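Local coordinates for beta-ketoacyl-[acyl-carrier-protein] synthase FabY (Pseudomonas aeruginosa, PDB 4CW4) that catalyses the condensation of acetyl-CoA with malonyl-ACP to give acetoacetyl-ACP, the primer with which fatty acid synthesis begins, at residues V104-V109 / S161-T166; V109-P114 / R154-V159; N136-P141 / S150-C155; T166-G171 / A332-L337; S228-L233 / N312-I317. One frame throughout, in Å; residues are numbered along the deposited sequence. Where two conformers were deposited one is given.

In the fold
Contacts 1 and 2 are successive parts of one antiparallel sheet, 104-112 with 155-163, two-stranded within the chain; their centres lie about 17 Å apart, they share V109, and K108 N to V159 O (2.9 Å) probably bonds across the join. Contact 3, its centre about 12 Å from that of contact 2, belongs to the small three-stranded sheet at the far end of this arm, where I151 CD1 meets F157 CZ at 3.7 Å. In the other direction the chain passes through T166 into contact 4, on the body of the synthase. Contact 5, centre to centre about 20 Å from contact 4, touches it through I317 and lies beside the inferred active-site C286. Contacts 1, 2 and 5 all reach the second subunit.

Contact 1. Residues V104-V109 / S161-T166; sequences VHWHKV and SYRALT
W106 and R163 meet on one face of an antiparallel strand pair, H105 and Y162 on the other. The backbones are held closely: V104 and R163 form one hydrogen-bonded pair, with V104 N 2.8 Å from R163 O, and W106 and S161 the next. Packing is dense on the W106 face. W106 CG stands between the backbone N and the carbonyl carbon (chi1 63°), with the indole beside R163. R163 CD lies over the five-membered ring of W106, 3.8 Å from its centroid and 11° off the normal, a CH-pi contact, while K108 CG lies over the opposite face, toward its rim. The guanidinium stands nearly upright to the ring, the planes 85° apart. V104 continues this layer, V104 CG2 lying 3.5 Å from R163 CG and 3.9 Å from L165 CD2. K108 NZ leaves for E131 and backbone carbonyls of the second subunit, and S161 OG takes the backbone N of that same E131.

The H105-Y162 side is looser and nearer solvent. Here the imidazole turns an edge toward the phenol face in an offset edge-to-face pair, and its NE2 bonds to D160. Back at the indole, an in-plane water accepts from W106 NE1 at 2.9 Å, donates to Y162 O and also bonds S161 OG.

Contact 2. Residues V109-P114 / R154-V159; sequences VLELSP and RCEFKV
L112 and F157 meet at about a right angle, the leucine bringing its CD1 branch to the ring at CD2, 3.7 Å away. Beside them L110 and V159 cross obliquely, CD2 of the leucine against CG1 of the valine at 3.6 Å. L110 has its CG anti to the backbone N (chi1 175°), with CD2 reaching across to the valine of the partner strand. On the other face the side chains run more nearly abreast: V109 and K158 point the same way, and so do E111 and E156, whose carboxylates are turned 61° apart and do not touch. V109 CG1 instead rests against E156 CD, at 3.6 Å.

These two faces belong to the antiparallel pair 104-112 and 155-163, in which L110-F157 and L112-C155 are the hydrogen-bonded pairs. L112 N reaches C155 O at 2.8 Å, nearly along the C=O axis. Residues 157-159 also pair with a strand of the second subunit, so the sheet runs on across the dimer interface, and K158 NZ forms a salt bridge with D160 of that subunit.

At the outer end R154 lies across E111 with guanidinium and carboxylate planes 61° apart. R154 NH1 makes a weak, bent salt-bridge bond to E111 OE1 (3.3 Å), and R154 NE reaches S113 OG, another weak bond, close to the guanidinium plane at its edge.

Contact 3. Residues N136-P141 / S150-C155; sequences NWSIAP and SIHERC
W137 lies alongside I151, the two side chains pointing the same way. W137 CB starts 3.9 Å from S150 O, and from CG onward the indole spreads over I151. CG, CD1 and CD2 of the tryptophan pass over I151 CG1, which sits against one face of the five-membered ring of W137, 3.7 Å from its centroid and 11° off the normal, a CH-pi contact. Farther out, CE2 and CZ2 reach I151 CD1. At the rim W137 NE1 makes a weak bond to a water that donates to E153 O. C155 SG also stands at this edge, 5.1 Å from the centroid of the W137 five-membered ring, as a sulfur-aromatic contact.

The polar side is gathered round H152. H152 NE2 and S138 OG are joined by a very short hydrogen bond of 2.5 Å, and N136 O lies at the imidazole edge, 3.1 Å from H152 CD2. N136 CG is anti to the backbone N (chi1 -158°), bringing N136 OD1 to 3.3 Å from H152 CB. Two waters donate to OD1, and one of them is also weakly bonded to H152 O.

S138 and S150 form a hydrogen-bonded antiparallel pair at the open end of the hairpin 138-141 and 147-151. Strand 147-151 is the middle one of three, with 120-124 on its other side: S150 OG bonds to T121, I151 packs on L120 and F122, and both W137 and I151 touch F157 of strand 155-163.

Contact 4. Residues T166-G171 / A332-L337; sequences TVKSAG and ATEEGL
A backbone carbonyl meeting the start of a helix joins T166-G171, the segment leading into strand 169-171, to A332-L337, where helix 334-341 begins. T166 O accepts from E334 N at 3.0 Å, the N-H lying nearly on the continuation of the C=O bond. The same oxygen takes a second hydrogen bond from a water that in turn accepts from E335 N, so two N-H groups of the first helical turn are served by one carbonyl, directly and through water.

T333 is the N-cap of this helix. T333 OG1 (chi1 67°) accepts from G336 N at 2.8 Å, the capping bond, and T333 CG2 is left facing the other segment, 3.7 Å from T166 OG1 and 4.1 Å from V167 CG2. The threonine side chains thus lie side by side, while V167 crosses T333 at about a right angle and brings V167 CG2 to 3.6 Å from A332 O.

Two waters donate to that carbonyl, and both also bond S169 OG; one of them accepts from K168 N as well. K168 bends at chi2 and passes E334, K168 CG lying 4.0 Å from E334 CB. Its NZ goes instead to D102 and L165 O. Helix 319-327 covers V167 through I322 and S326.

Contact 5. Residues S228-L233 / N312-I317; sequences SIMSQL and NSEAPI
Two consecutive backbone N-H groups, of I229 and M230 in the loop after strand 222-225, face the end of strand 307-314 and are gripped by the carboxylate of E314. E314 OE1 takes I229 N at 2.9 Å in a nearly straight bond (169°), and E314 OE2 takes M230 N at 3.0 Å. Each oxygen uses its syn lone pair, so the carboxylate receives the pair of donors side by side in a two-bond contact that fixes its rotation. E314 leaves its strand with CG anti to the backbone N (chi1 -161°) and then bends sharply at chi2 (97°), which turns the carboxylate to the backbone N-H groups of the loop.

The side chains close in on the same group. I229 crosses E314 at about a right angle, its CG1 approaching OE1, and S228 CB lies 3.5 Å from E314 OE2. Beyond these carbons, OE1 also accepts from A480 N and a water lies close to OE2, so the buried carboxylate has further polar neighbours.

The loop belongs to the core of the thiolase-like fold, whose strands 222-225 and 307-314 run parallel beside each other. The I229 side chain lies about 4 Å from that of C286, the inferred active-site cysteine, and about 7 Å from that of H477, a predicted active-site residue, and it also packs on F260 of the second subunit. S228 OG donates to Q232 OE1 within the loop, and a water donates to both Q232 OE1 and S313 O, 2.8 Å from each.

Contact 1. Residues V104-V109 / S161-T166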
# COMPACT_ATOMS: atom_id res chain seq x y z
N VAL A 104 5.97 27.30 10.53
CA VAL A 104 6.40 25.90 10.55
C VAL A 104 7.91 25.86 10.63
O VAL A 104 8.62 26.61 9.97
CB VAL A 104 5.85 25.07 9.34
CG1 VAL A 104 4.34 25.02 9.34
CG2 VAL A 104 6.33 25.60 8.02
N HIS A 105 8.40 24.95 11.46
CA HIS A 105 9.82 24.80 11.70
C HIS A 105 10.54 24.18 10.50
O HIS A 105 10.03 23.27 9.84
CB HIS A 105 10.06 23.92 12.93
CG HIS A 105 11.50 23.59 13.17
ND1 HIS A 105 12.08 22.43 12.68
CD2 HIS A 105 12.47 24.25 13.84
CE1 HIS A 105 13.36 22.41 13.03
NE2 HIS A 105 13.61 23.49 13.74
N TRP A 106 11.74 24.69 10.25
CA TRP A 106 12.70 24.02 9.39
C TRP A 106 14.10 24.43 9.82
O TRP A 106 14.27 25.12 10.82
CB TRP A 106 12.46 24.34 7.91
CG TRP A 106 12.61 25.79 7.49
CD1 TRP A 106 12.00 26.89 8.05
CD2 TRP A 106 13.35 26.27 6.37
NE1 TRP A 106 12.36 28.02 7.36
CE2 TRP A 106 13.19 27.67 6.33
CE3 TRP A 106 14.17 25.66 5.41
CZ2 TRP A 106 13.80 28.46 5.36
CZ3 TRP A 106 14.79 26.45 4.46
CH2 TRP A 106 14.59 27.83 4.43
N HIS A 107 15.11 24.00 9.06
CA HIS A 107 16.49 24.43 9.29
C HIS A 107 16.96 25.27 8.11
O HIS A 107 16.85 24.81 6.98
CB HIS A 107 17.45 23.24 9.40
CG HIS A 107 17.26 22.39 10.60
ND1 HIS A 107 17.51 21.03 10.59
CD2 HIS A 107 16.86 22.68 11.87
CE1 HIS A 107 17.26 20.53 11.78
NE2 HIS A 107 16.88 21.51 12.58
N LYS A 108 17.53 26.44 8.35
CA LYS A 108 18.30 27.12 7.32
C LYS A 108 19.74 26.68 7.42
O LYS A 108 20.23 26.41 8.51
CB LYS A 108 18.28 28.64 7.50
CG LYS A 108 16.99 29.31 7.10
CD LYS A 108 17.20 30.82 7.09
CE LYS A 108 15.95 31.59 6.74
NZ LYS A 108 16.26 33.04 6.68
N VAL A 109 20.41 26.65 6.27
CA VAL A 109 21.85 26.50 6.22
C VAL A 109 22.46 27.88 6.50
O VAL A 109 22.23 28.83 5.77
CB VAL A 109 22.33 25.99 4.87
CG1 VAL A 109 23.87 25.97 4.81
CG2 VAL A 109 21.75 24.60 4.60
N SER A 161 14.55 27.74 12.11
CA SER A 161 13.88 28.88 11.51
C SER A 161 12.41 28.53 11.28
O SER A 161 12.04 27.36 11.35
CB SER A 161 14.56 29.27 10.20
OG SER A 161 14.20 30.58 9.79
N TYR A 162 11.59 29.54 11.03
CA TYR A 162 10.15 29.38 10.89
C TYR A 162 9.66 30.04 9.62
O TYR A 162 10.05 31.16 9.30
CB TYR A 162 9.44 29.91 12.14
CG TYR A 162 9.88 29.10 13.32
CD1 TYR A 162 11.01 29.43 14.05
CD2 TYR A 162 9.19 27.94 13.66
CE1 TYR A 162 11.44 28.64 15.10
CE2 TYR A 162 9.61 27.15 14.71
CZ TYR A 162 10.73 27.50 15.42
OH TYR A 162 11.15 26.70 16.48
N ARG A 163 8.78 29.34 8.90
CA ARG A 163 8.27 29.87 7.64
C ARG A 163 6.77 29.69 7.55
O ARG A 163 6.17 28.91 8.29
CB ARG A 163 8.95 29.19 6.45
CG ARG A 163 8.63 27.69 6.33
CD ARG A 163 9.39 27.04 5.19
NE ARG A 163 9.00 27.63 3.91
CZ ARG A 163 7.95 27.25 3.18
NH1 ARG A 163 7.18 26.25 3.57
NH2 ARG A 163 7.69 27.89 2.05
N ALA A 164 6.17 30.43 6.63
CA ALA A 164 4.74 30.32 6.38
C ALA A 164 4.50 29.37 5.22
O ALA A 164 5.25 29.36 4.25
CB ALA A 164 4.16 31.67 6.08
N LEU A 165 3.45 28.57 5.34
CA LEU A 165 2.98 27.74 4.22
C LEU A 165 2.09 28.60 3.34
O LEU A 165 1.41 29.50 3.82
CB LEU A 165 2.18 26.55 4.74
CG LEU A 165 2.86 25.57 5.70
CD1 LEU A 165 1.86 24.56 6.23
CD2 LEU A 165 3.98 24.84 4.98
N THR A 166 2.08 28.33 2.04
CA THR A 166 1.18 29.06 1.15
C THR A 166 -0.29 28.62 1.33
O THR A 166 -1.19 29.32 0.92
CB THR A 166 1.56 28.86 -0.32
OG1 THR A 166 1.45 27.48 -0.63
CG2 THR A 166 2.99 29.36 -0.57
O HOH W 1 12.30 30.85 7.84

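Contact 2. Residues V109-P114 / R154-V159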
# COMPACT_ATOMS: atom_id res chain seq x y z
N VAL A 109 20.41 26.65 6.27
CA VAL A 109 21.85 26.50 6.22
C VAL A 109 22.46 27.88 6.50
O VAL A 109 22.23 28.83 5.77
CB VAL A 109 22.33 25.99 4.87
CG1 VAL A 109 23.87 25.97 4.81
CG2 VAL A 109 21.75 24.60 4.60
N LEU A 110 23.22 27.95 7.58
CA LEU A 110 23.91 29.18 7.96
C LEU A 110 25.40 28.98 7.74
O LEU A 110 26.05 28.19 8.44
CB LEU A 110 23.61 29.51 9.42
CG LEU A 110 24.34 30.70 10.03
CD1 LEU A 110 24.02 31.99 9.30
CD2 LEU A 110 23.98 30.83 11.49
N GLU A 111 25.94 29.66 6.73
CA GLU A 111 27.35 29.56 6.44
C GLU A 111 28.11 30.56 7.29
O GLU A 111 28.01 31.76 7.07
CB GLU A 111 27.61 29.85 4.96
CG GLU A 111 26.98 28.84 4.03
CD GLU A 111 27.21 29.17 2.56
OE1 GLU A 111 28.39 29.16 2.13
OE2 GLU A 111 26.22 29.45 1.85
N LEU A 112 28.86 30.06 8.26
CA LEU A 112 29.68 30.92 9.10
C LEU A 112 31.10 30.91 8.62
O LEU A 112 31.70 29.86 8.45
CB LEU A 112 29.63 30.48 10.55
CG LEU A 112 28.24 30.59 11.18
CD1 LEU A 112 28.36 30.52 12.68
CD2 LEU A 112 27.53 31.86 10.73
N SER A 113 31.63 32.11 8.40
CA SER A 113 33.00 32.30 7.99
C SER A 113 33.71 33.18 9.01
O SER A 113 33.11 34.11 9.55
CB SER A 113 33.06 32.97 6.61
OG SER A 113 32.72 32.06 5.58
N PRO A 114 34.97 32.86 9.30
CA PRO A 114 35.77 33.85 10.00
C PRO A 114 36.53 34.66 8.97
O PRO A 114 36.66 34.24 7.82
CB PRO A 114 36.71 32.99 10.84
CG PRO A 114 36.91 31.77 10.02
CD PRO A 114 35.69 31.59 9.14
N ARG A 154 35.16 28.78 6.42
CA ARG A 154 33.71 28.77 6.26
C ARG A 154 33.18 27.37 6.53
O ARG A 154 33.74 26.39 6.07
CB ARG A 154 33.28 29.20 4.85
CG ARG A 154 31.76 29.31 4.70
CD ARG A 154 31.34 29.50 3.25
NE ARG A 154 31.92 30.68 2.63
CZ ARG A 154 31.76 31.01 1.34
NH1 ARG A 154 31.03 30.23 0.54
NH2 ARG A 154 32.33 32.10 0.85
N CYS A 155 32.08 27.28 7.27
CA CYS A 155 31.41 26.00 7.38
C CYS A 155 29.93 26.22 7.57
O CYS A 155 29.48 27.34 7.78
CB CYS A 155 31.98 25.17 8.50
SG CYS A 155 31.77 25.90 10.07
N GLU A 156 29.20 25.13 7.49
CA GLU A 156 27.76 25.16 7.47
C GLU A 156 27.19 24.64 8.76
O GLU A 156 27.43 23.50 9.14
CB GLU A 156 27.23 24.31 6.32
CG GLU A 156 27.52 24.88 4.95
CD GLU A 156 26.80 24.14 3.86
OE1 GLU A 156 26.18 23.10 4.17
OE2 GLU A 156 26.86 24.58 2.70
N PHE A 157 26.44 25.48 9.43
CA PHE A 157 25.58 25.06 10.52
C PHE A 157 24.15 25.02 10.02
O PHE A 157 23.80 25.69 9.05
CB PHE A 157 25.70 26.03 11.69
CG PHE A 157 27.02 25.97 12.35
CD1 PHE A 157 27.33 24.92 13.18
CD2 PHE A 157 27.99 26.93 12.13
CE1 PHE A 157 28.56 24.82 13.79
CE2 PHE A 157 29.21 26.83 12.74
CZ PHE A 157 29.48 25.77 13.58
N LYS A 158 23.33 24.24 10.70
CA LYS A 158 21.88 24.32 10.49
C LYS A 158 21.25 25.00 11.70
O LYS A 158 21.56 24.66 12.84
CB LYS A 158 21.28 22.94 10.28
CG LYS A 158 21.22 22.47 8.79
CD LYS A 158 22.55 22.61 8.03
CE LYS A 158 23.60 21.60 8.49
NZ LYS A 158 24.84 21.57 7.59
N VAL A 159 20.40 25.99 11.43
CA VAL A 159 19.74 26.75 12.50
C VAL A 159 18.22 26.65 12.38
O VAL A 159 17.67 26.65 11.28
CB VAL A 159 20.19 28.24 12.49
CG1 VAL A 159 21.65 28.36 12.78
CG2 VAL A 159 19.87 28.92 11.16

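Contact 3. Residues N136-P141 / S150-C155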
# COMPACT_ATOMS: atom_id res chain seq x y z
N ASN A 136 39.84 21.46 10.33
CA ASN A 136 40.28 22.84 10.35
C ASN A 136 39.96 23.51 11.68
O ASN A 136 40.54 24.54 11.99
CB ASN A 136 39.65 23.60 9.17
CG ASN A 136 40.42 24.84 8.78
OD1 ASN A 136 40.04 25.97 9.11
ND2 ASN A 136 41.52 24.64 8.06
N TRP A 137 39.04 22.92 12.47
CA TRP A 137 38.67 23.47 13.78
C TRP A 137 39.80 23.31 14.81
O TRP A 137 40.48 22.28 14.85
CB TRP A 137 37.40 22.81 14.34
CG TRP A 137 36.13 23.08 13.59
CD1 TRP A 137 36.00 23.63 12.35
CD2 TRP A 137 34.79 22.82 14.04
NE1 TRP A 137 34.67 23.73 12.00
CE2 TRP A 137 33.91 23.23 13.03
CE3 TRP A 137 34.25 22.27 15.22
CZ2 TRP A 137 32.52 23.12 13.14
CZ3 TRP A 137 32.88 22.16 15.33
CH2 TRP A 137 32.03 22.58 14.30
N SER A 138 39.97 24.33 15.63
CA SER A 138 40.86 24.31 16.79
C SER A 138 40.10 23.83 18.00
O SER A 138 38.96 24.25 18.20
CB SER A 138 41.34 25.73 17.13
OG SER A 138 42.09 26.31 16.10
N ILE A 139 40.73 23.01 18.83
CA ILE A 139 40.16 22.57 20.10
C ILE A 139 41.21 22.68 21.19
O ILE A 139 42.37 22.29 20.98
CB ILE A 139 39.78 21.07 20.08
CG1 ILE A 139 39.14 20.70 18.76
CG2 ILE A 139 38.86 20.75 21.25
CD1 ILE A 139 37.76 21.29 18.54
N ALA A 140 40.81 23.21 22.34
CA ALA A 140 41.70 23.27 23.49
C ALA A 140 40.93 22.92 24.74
O ALA A 140 39.71 23.07 24.78
CB ALA A 140 42.30 24.65 23.61
N PRO A 141 41.64 22.45 25.78
CA PRO A 141 40.95 22.10 27.02
C PRO A 141 40.32 23.32 27.67
O PRO A 141 40.82 24.43 27.53
CB PRO A 141 42.07 21.53 27.90
CG PRO A 141 43.34 22.07 27.32
CD PRO A 141 43.10 22.22 25.86
N SER A 150 37.57 26.90 18.11
CA SER A 150 37.65 28.02 17.18
C SER A 150 37.64 27.52 15.76
O SER A 150 38.20 26.48 15.44
CB SER A 150 38.90 28.87 17.40
OG SER A 150 38.85 29.45 18.68
N ILE A 151 36.96 28.28 14.91
CA ILE A 151 36.74 27.94 13.52
C ILE A 151 37.48 28.95 12.66
O ILE A 151 37.45 30.15 12.94
CB ILE A 151 35.22 27.95 13.21
CG1 ILE A 151 34.53 26.82 13.97
CG2 ILE A 151 34.98 27.84 11.72
CD1 ILE A 151 33.00 26.83 13.88
N HIS A 152 38.14 28.46 11.62
CA HIS A 152 39.02 29.30 10.79
C HIS A 152 38.62 29.34 9.33
O HIS A 152 39.17 30.15 8.55
CB HIS A 152 40.45 28.77 10.89
CG HIS A 152 40.89 28.56 12.30
ND1 HIS A 152 41.25 29.61 13.11
CD2 HIS A 152 40.94 27.45 13.07
CE1 HIS A 152 41.55 29.15 14.31
NE2 HIS A 152 41.37 27.84 14.31
N GLU A 153 37.66 28.50 8.97
CA GLU A 153 37.25 28.27 7.59
C GLU A 153 35.72 28.41 7.56
O GLU A 153 35.08 28.17 8.58
CB GLU A 153 37.58 26.84 7.21
CG GLU A 153 38.35 26.64 5.93
CD GLU A 153 38.29 25.18 5.47
OE1 GLU A 153 38.54 24.28 6.29
OE2 GLU A 153 37.97 24.94 4.29
N ARG A 154 35.16 28.78 6.42
CA ARG A 154 33.71 28.77 6.26
C ARG A 154 33.18 27.37 6.53
O ARG A 154 33.74 26.39 6.07
CB ARG A 154 33.28 29.20 4.85
CG ARG A 154 31.76 29.31 4.70
CD ARG A 154 31.34 29.50 3.25
NE ARG A 154 31.92 30.68 2.63
CZ ARG A 154 31.76 31.01 1.34
NH1 ARG A 154 31.03 30.23 0.54
NH2 ARG A 154 32.33 32.10 0.85
N CYS A 155 32.08 27.28 7.27
CA CYS A 155 31.41 26.00 7.38
C CYS A 155 29.93 26.22 7.57
O CYS A 155 29.48 27.34 7.78
CB CYS A 155 31.98 25.17 8.50
SG CYS A 155 31.77 25.90 10.07
O HOH W 2 37.96 26.13 10.79
O HOH W 3 41.26 27.99 7.11
O HOH W 4 35.49 25.63 9.30

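Contact 4. Residues T166-G171 / A332-L337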
# COMPACT_ATOMS: atom_id res chain seq x y z
N THR A 166 2.08 28.33 2.04
CA THR A 166 1.18 29.06 1.15
C THR A 166 -0.29 28.62 1.33
O THR A 166 -1.19 29.32 0.92
CB THR A 166 1.56 28.86 -0.32
OG1 THR A 166 1.45 27.48 -0.63
CG2 THR A 166 2.99 29.36 -0.57
N VAL A 167 -0.49 27.45 1.92
CA VAL A 167 -1.80 26.85 2.17
C VAL A 167 -2.15 27.03 3.64
O VAL A 167 -1.31 26.77 4.51
CB VAL A 167 -1.75 25.35 1.81
CG1 VAL A 167 -2.99 24.60 2.29
CG2 VAL A 167 -1.57 25.20 0.30
N LYS A 168 -3.37 27.48 3.93
CA LYS A 168 -3.75 27.78 5.31
C LYS A 168 -4.94 26.96 5.80
O LYS A 168 -5.37 27.17 6.92
CB LYS A 168 -4.12 29.27 5.49
CG LYS A 168 -3.17 30.30 4.87
CD LYS A 168 -1.83 30.36 5.55
CE LYS A 168 -0.93 31.42 4.90
NZ LYS A 168 0.40 31.40 5.52
N SER A 169 -5.48 26.08 4.95
CA SER A 169 -6.76 25.42 5.23
C SER A 169 -6.70 23.90 5.09
O SER A 169 -5.86 23.38 4.40
CB SER A 169 -7.84 25.99 4.31
OG SER A 169 -7.36 26.11 2.98
N ALA A 170 -7.60 23.22 5.79
CA ALA A 170 -7.69 21.76 5.77
C ALA A 170 -9.02 21.29 6.30
O ALA A 170 -9.68 22.02 7.05
CB ALA A 170 -6.58 21.16 6.60
N GLY A 171 -9.40 20.06 5.93
CA GLY A 171 -10.53 19.38 6.55
C GLY A 171 -10.09 18.68 7.81
O GLY A 171 -9.37 17.69 7.75
N ALA A 332 -5.28 24.32 -2.99
CA ALA A 332 -5.77 25.70 -2.94
C ALA A 332 -4.93 26.50 -1.96
O ALA A 332 -4.90 26.20 -0.77
CB ALA A 332 -7.21 25.72 -2.50
N THR A 333 -4.26 27.53 -2.46
CA THR A 333 -3.46 28.41 -1.61
C THR A 333 -4.25 29.65 -1.21
O THR A 333 -5.27 29.98 -1.81
CB THR A 333 -2.22 28.89 -2.35
OG1 THR A 333 -2.62 29.76 -3.41
CG2 THR A 333 -1.41 27.72 -2.91
N GLU A 334 -3.79 30.35 -0.18
CA GLU A 334 -4.40 31.63 0.16
C GLU A 334 -4.39 32.58 -1.04
O GLU A 334 -5.39 33.22 -1.35
CB GLU A 334 -3.69 32.25 1.36
CG GLU A 334 -4.22 33.63 1.75
CD GLU A 334 -3.63 34.09 3.06
OE1 GLU A 334 -2.38 34.21 3.14
OE2 GLU A 334 -4.40 34.34 4.01
N GLU A 335 -3.27 32.67 -1.75
CA GLU A 335 -3.23 33.56 -2.90
C GLU A 335 -4.22 33.14 -3.99
O GLU A 335 -4.84 33.99 -4.63
CB GLU A 335 -1.82 33.67 -3.47
CG GLU A 335 -0.90 34.53 -2.63
CD GLU A 335 -1.41 35.97 -2.44
OE1 GLU A 335 -2.01 36.56 -3.36
OE2 GLU A 335 -1.21 36.50 -1.34
N GLY A 336 -4.37 31.83 -4.19
CA GLY A 336 -5.32 31.34 -5.18
C GLY A 336 -6.73 31.76 -4.83
O GLY A 336 -7.49 32.22 -5.68
N LEU A 337 -7.10 31.62 -3.57
CA LEU A 337 -8.43 32.00 -3.13
C LEU A 337 -8.64 33.51 -3.18
O LEU A 337 -9.75 33.98 -3.44
CB LEU A 337 -8.71 31.44 -1.74
CG LEU A 337 -8.76 29.91 -1.66
CD1 LEU A 337 -8.68 29.44 -0.22
CD2 LEU A 337 -10.03 29.38 -2.34
O HOH W 5 -0.70 31.73 -0.46
O HOH W 6 -5.36 27.65 1.73
O HOH W 7 -6.22 24.15 0.69

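Contact 5. Residues S228-L233 / N312-I317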
# COMPACT_ATOMS: atom_id res chain seq x y z
N SER A 228 -3.46 3.47 4.37
CA SER A 228 -3.29 4.89 4.02
C SER A 228 -2.47 4.95 2.74
O SER A 228 -1.78 3.98 2.40
CB SER A 228 -2.54 5.63 5.13
OG SER A 228 -1.23 5.09 5.31
N ILE A 229 -2.54 6.06 2.00
CA ILE A 229 -1.62 6.21 0.87
C ILE A 229 -0.29 6.85 1.22
O ILE A 229 0.68 6.63 0.51
CB ILE A 229 -2.22 6.94 -0.37
CG1 ILE A 229 -2.51 8.42 -0.11
CG2 ILE A 229 -3.45 6.19 -0.87
CD1 ILE A 229 -2.95 9.16 -1.40
N MET A 230 -0.23 7.67 2.27
CA MET A 230 1.03 8.36 2.60
C MET A 230 2.01 7.54 3.43
O MET A 230 3.19 7.89 3.48
CB MET A 230 0.77 9.67 3.35
CG MET A 230 -0.14 10.67 2.65
SD MET A 230 0.44 11.22 1.03
CE MET A 230 2.01 11.88 1.49
N SER A 231 1.53 6.46 4.05
CA SER A 231 2.10 5.88 5.27
C SER A 231 1.78 6.86 6.40
O SER A 231 1.30 7.97 6.15
CB SER A 231 3.62 5.63 5.18
OG SER A 231 3.95 4.87 4.02
N GLN A 232 2.02 6.47 7.65
CA GLN A 232 1.82 7.37 8.78
C GLN A 232 3.09 8.21 8.90
O GLN A 232 4.14 7.70 9.29
CB GLN A 232 1.51 6.62 10.08
CG GLN A 232 0.11 5.97 10.12
CD GLN A 232 -0.01 4.78 9.18
OE1 GLN A 232 -0.79 4.80 8.23
NE2 GLN A 232 0.74 3.74 9.46
N LEU A 233 2.98 9.49 8.54
CA LEU A 233 4.15 10.35 8.37
C LEU A 233 4.39 11.26 9.56
O LEU A 233 5.29 12.12 9.51
CB LEU A 233 4.02 11.18 7.09
CG LEU A 233 4.10 10.39 5.77
CD1 LEU A 233 3.99 11.29 4.57
CD2 LEU A 233 5.38 9.58 5.67
N ASN A 312 -10.49 2.97 5.40
CA ASN A 312 -9.18 3.60 5.30
C ASN A 312 -9.02 4.59 6.45
O ASN A 312 -10.00 4.99 7.09
CB ASN A 312 -9.03 4.34 3.96
CG ASN A 312 -8.68 3.43 2.81
OD1 ASN A 312 -9.49 3.19 1.91
ND2 ASN A 312 -7.46 2.92 2.82
N SER A 313 -7.78 5.00 6.68
CA SER A 313 -7.48 6.02 7.65
C SER A 313 -6.31 6.85 7.16
O SER A 313 -5.25 6.30 6.87
CB SER A 313 -7.11 5.41 8.99
OG SER A 313 -6.94 6.46 9.92
N GLU A 314 -6.52 8.14 7.05
CA GLU A 314 -5.48 9.06 6.60
C GLU A 314 -5.50 10.30 7.48
O GLU A 314 -6.54 10.92 7.68
CB GLU A 314 -5.68 9.45 5.13
CG GLU A 314 -4.42 10.02 4.49
CD GLU A 314 -3.64 8.99 3.71
OE1 GLU A 314 -4.22 8.29 2.85
OE2 GLU A 314 -2.42 8.91 3.91
N ALA A 315 -4.32 10.66 7.98
CA ALA A 315 -4.13 11.84 8.81
C ALA A 315 -2.91 12.60 8.26
O ALA A 315 -1.81 12.51 8.78
CB ALA A 315 -3.91 11.44 10.28
N PRO A 316 -3.12 13.33 7.16
CA PRO A 316 -2.02 13.94 6.42
C PRO A 316 -1.84 15.43 6.69
O PRO A 316 -1.10 16.06 5.93
CB PRO A 316 -2.48 13.75 4.99
CG PRO A 316 -3.97 14.02 5.09
CD PRO A 316 -4.40 13.48 6.44
N ILE A 317 -2.45 15.98 7.73
CA ILE A 317 -2.34 17.41 8.00
C ILE A 317 -1.03 17.65 8.74
O ILE A 317 -0.99 17.76 9.97
CB ILE A 317 -3.55 17.98 8.74
CG1 ILE A 317 -4.86 17.59 8.03
CG2 ILE A 317 -3.41 19.48 8.83
CD1 ILE A 317 -6.11 17.94 8.81
O HOH W 8 -1.05 9.32 6.05
O HOH W 9 -3.07 6.39 8.63
O HOH W 10 0.36 10.72 8.03